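Local coordinates for ABC-type branched-chain amino acid transport systems periplasmic component-like protein (Thermomonospora curvata, PDB 4N03), which probably binds fatty acids such as palmitic acid as the substrate-binding component of an ABC transporter of the leucine-binding protein family, at residues Tyr175-Tyr180 against Pro203-Asp208. Residues are numbered along the deposited sequence; the frame is centred on the assembly and turned at random.
Sequences YFEGDY and PIKPTD. With PLM (palmitic acid), chain B.
F176 has its CG anti to the carbonyl carbon (chi1 -80°), and this turns the ring toward I204 and P206. In Y175, CG sits between the backbone N and the carbonyl carbon (chi1 69°), which lays the phenol ring beside P203 on the other face of the sheet. P206 CG stands over the middle of the F176 ring, 3.9 Å from its centroid, in a CH-pi contact. I204 reaches the edge of the same ring, with CD1 3.7 Å from F176 CD1. Q234 of helix 232-244 also touches F176 and I204. P203 CA lies over one face of the Y175 ring, offset toward its rim, and P203 CB is 3.4 Å from Y175 OH.

The backbones pair as parallel strands. I204 N donates to Y175 O at 2.8 Å, from above the carbonyl plane. E177 N bonds I204 O at 3.0 Å, nearly in line with its C=O (168°). Beyond the strand ends, in one of two E177 conformers, the extended side chain meets K205, whose bend at chi4 brings NZ to E177 OE1 (3.0 Å). In this conformer-dependent salt bridge, NZ comes from above the carboxylate plane, at the exposed side of the contact. Within the type I turn from K205 to D208, D208 N bonds K205 O and K205 N bonds D208 OD2.

Farther along, Y180 lays its ring face against palmitic acid, with CD2 3.6 Å from PLM C2. Strands 170-176 and 198-204, joined through helix 179-195, form a beta-alpha-beta unit at one edge of the seven-stranded sheet, in the Rossmann-like lobe architecture of periplasmic binding proteins.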
loop_
_atom_site.group_PDB
_atom_site.type_symbol
_atom_site.label_atom_id
_atom_site.label_comp_id
_atom_site.label_asym_id
_atom_site.label_seq_id
_atom_site.Cartn_x
_atom_site.Cartn_y
_atom_site.Cartn_z
ATOM N N TYR A 175 12.557 -8.717 7.673
ATOM C CA TYR A 175 11.372 -7.872 7.833
ATOM C C TYR A 175 11.669 -6.623 8.604
ATOM O O TYR A 175 12.374 -6.679 9.657
ATOM C CB TYR A 175 10.231 -8.723 8.506
ATOM C CG TYR A 175 10.496 -9.086 9.959
ATOM C CD1 TYR A 175 11.273 -10.175 10.313
ATOM C CD2 TYR A 175 10.008 -8.275 10.963
ATOM C CE1 TYR A 175 11.554 -10.449 11.671
ATOM C CE2 TYR A 175 10.286 -8.567 12.311
ATOM C CZ TYR A 175 11.065 -9.630 12.645
ATOM O OH TYR A 175 11.373 -9.861 13.995
ATOM N N PHE A 176 11.050 -5.508 8.222
ATOM C CA PHE A 176 11.081 -4.304 8.988
ATOM C C PHE A 176 10.351 -4.570 10.314
ATOM O O PHE A 176 9.185 -4.902 10.349
ATOM C CB PHE A 176 10.373 -3.157 8.269
ATOM C CG PHE A 176 11.126 -2.423 7.184
ATOM C CD1 PHE A 176 12.428 -2.645 6.887
ATOM C CD2 PHE A 176 10.461 -1.437 6.484
ATOM C CE1 PHE A 176 13.073 -1.892 5.905
ATOM C CE2 PHE A 176 11.076 -0.688 5.485
ATOM C CZ PHE A 176 12.366 -0.936 5.200
ATOM N N GLU A 177 11.037 -4.335 11.420
ATOM C CA GLU A 177 10.469 -4.505 12.741
ATOM C C GLU A 177 9.193 -3.671 12.891
ATOM O O GLU A 177 9.079 -2.537 12.385
ATOM C CB GLU A 177 11.535 -4.140 13.808
ATOM C CG GLU A 177 12.012 -2.692 13.775
ATOM C CD GLU A 177 12.864 -2.209 14.928
ATOM O OE1 GLU A 177 13.442 -2.996 15.664
ATOM O OE2 GLU A 177 12.939 -0.975 15.095
ATOM N N GLY A 178 8.218 -4.232 13.610
ATOM C CA GLY A 178 7.002 -3.526 13.915
ATOM C C GLY A 178 5.859 -3.831 12.940
ATOM O O GLY A 178 5.804 -4.892 12.341
ATOM N N ASP A 179 4.951 -2.884 12.817
ATOM C CA ASP A 179 3.650 -3.089 12.180
ATOM C C ASP A 179 3.661 -3.672 10.804
ATOM O O ASP A 179 2.764 -4.430 10.429
ATOM C CB ASP A 179 2.942 -1.688 11.967
ATOM C CG ASP A 179 2.210 -1.205 13.157
ATOM O OD1 ASP A 179 2.237 -1.865 14.239
ATOM O OD2 ASP A 179 1.609 -0.158 13.086
ATOM N N TYR A 180 4.600 -3.225 9.959
ATOM C CA TYR A 180 4.632 -3.685 8.559
ATOM C C TYR A 180 5.271 -5.081 8.515
ATOM O O TYR A 180 4.592 -6.065 8.214
ATOM C CB TYR A 180 5.372 -2.657 7.678
ATOM C CG TYR A 180 5.900 -3.142 6.357
ATOM C CD1 TYR A 180 5.318 -4.158 5.622
ATOM C CD2 TYR A 180 6.994 -2.513 5.786
ATOM C CE1 TYR A 180 5.828 -4.562 4.390
ATOM C CE2 TYR A 180 7.479 -2.867 4.540
ATOM C CZ TYR A 180 6.915 -3.881 3.851
ATOM O OH TYR A 180 7.384 -4.265 2.600
ATOM N N PRO A 203 14.918 -9.667 11.742
ATOM C CA PRO A 203 14.429 -8.305 11.841
ATOM C C PRO A 203 15.461 -7.282 11.365
ATOM O O PRO A 203 16.653 -7.437 11.613
ATOM C CB PRO A 203 14.188 -8.105 13.329
ATOM C CG PRO A 203 15.102 -9.077 13.968
ATOM C CD PRO A 203 15.151 -10.270 13.071
ATOM N N ILE A 204 14.989 -6.242 10.682
ATOM C CA ILE A 204 15.823 -5.139 10.201
ATOM C C ILE A 204 15.060 -3.853 10.478
ATOM O O ILE A 204 13.895 -3.815 10.809
ATOM C CB ILE A 204 16.262 -5.268 8.745
ATOM C CG1 ILE A 204 15.064 -5.344 7.823
ATOM C CG2 ILE A 204 17.171 -6.462 8.524
ATOM C CD1 ILE A 204 15.333 -4.936 6.399
ATOM N N LYS A 205 15.765 -2.767 10.300
ATOM C CA LYS A 205 15.189 -1.419 10.358
ATOM C C LYS A 205 15.289 -0.748 8.978
ATOM O O LYS A 205 16.121 -1.120 8.181
ATOM C CB LYS A 205 15.949 -0.595 11.399
ATOM C CG LYS A 205 15.764 -1.114 12.842
ATOM C CD LYS A 205 16.538 -0.295 13.902
ATOM C CE LYS A 205 16.307 -0.739 15.381
ATOM N NZ LYS A 205 16.341 -2.203 15.787
ATOM N N PRO A 206 14.471 0.287 8.742
ATOM C CA PRO A 206 14.508 0.961 7.450
ATOM C C PRO A 206 15.832 1.638 7.142
ATOM O O PRO A 206 16.170 1.813 5.979
ATOM C CB PRO A 206 13.361 1.957 7.568
ATOM C CG PRO A 206 12.455 1.383 8.582
ATOM C CD PRO A 206 13.353 0.757 9.564
ATOM N N THR A 207 16.597 1.925 8.187
ATOM C CA THR A 207 17.928 2.505 8.080
ATOM C C THR A 207 19.032 1.468 7.802
ATOM O O THR A 207 20.213 1.812 7.676
ATOM C CB THR A 207 18.230 3.296 9.369
ATOM O OG1 THR A 207 17.870 2.533 10.504
ATOM C CG2 THR A 207 17.497 4.621 9.367
ATOM N N ASP A 208 18.684 0.194 7.707
ATOM C CA ASP A 208 19.626 -0.836 7.316
ATOM C C ASP A 208 19.661 -0.871 5.790
ATOM O O ASP A 208 18.754 -1.379 5.185
ATOM C CB ASP A 208 19.225 -2.170 7.947
ATOM C CG ASP A 208 19.395 -2.177 9.461
ATOM O OD1 ASP A 208 20.291 -1.486 10.010
ATOM O OD2 ASP A 208 18.635 -2.915 10.115
HETATM C C1 PLM B . 4.538 0.189 5.550
HETATM O O1 PLM B . 3.416 -0.377 5.638
HETATM O O2 PLM B . 5.057 0.882 6.452
HETATM C C2 PLM B . 5.235 0.182 4.209
HETATM C C3 PLM B . 4.581 1.334 3.329
HETATM C C4 PLM B . 5.026 1.303 1.885
HETATM C C5 PLM B . 4.460 2.423 1.082
HETATM C C6 PLM B . 4.748 2.460 -0.434
HETATM C C7 PLM B . 3.644 1.743 -1.201
HETATM C C8 PLM B . 3.893 1.538 -2.670
HETATM C C9 PLM B . 2.684 1.112 -3.482
HETATM C CA PLM B . 2.475 -0.416 -3.600
HETATM C CB PLM B . 1.033 -0.666 -4.196
HETATM C CC PLM B . 0.214 -1.647 -3.307
HETATM C CD PLM B . -1.287 -1.540 -3.474
HETATM C CE PLM B . -2.144 -2.450 -2.603
HETATM C CF PLM B . -3.537 -1.839 -2.387
HETATM C CG PLM B . -4.540 -2.140 -3.487
#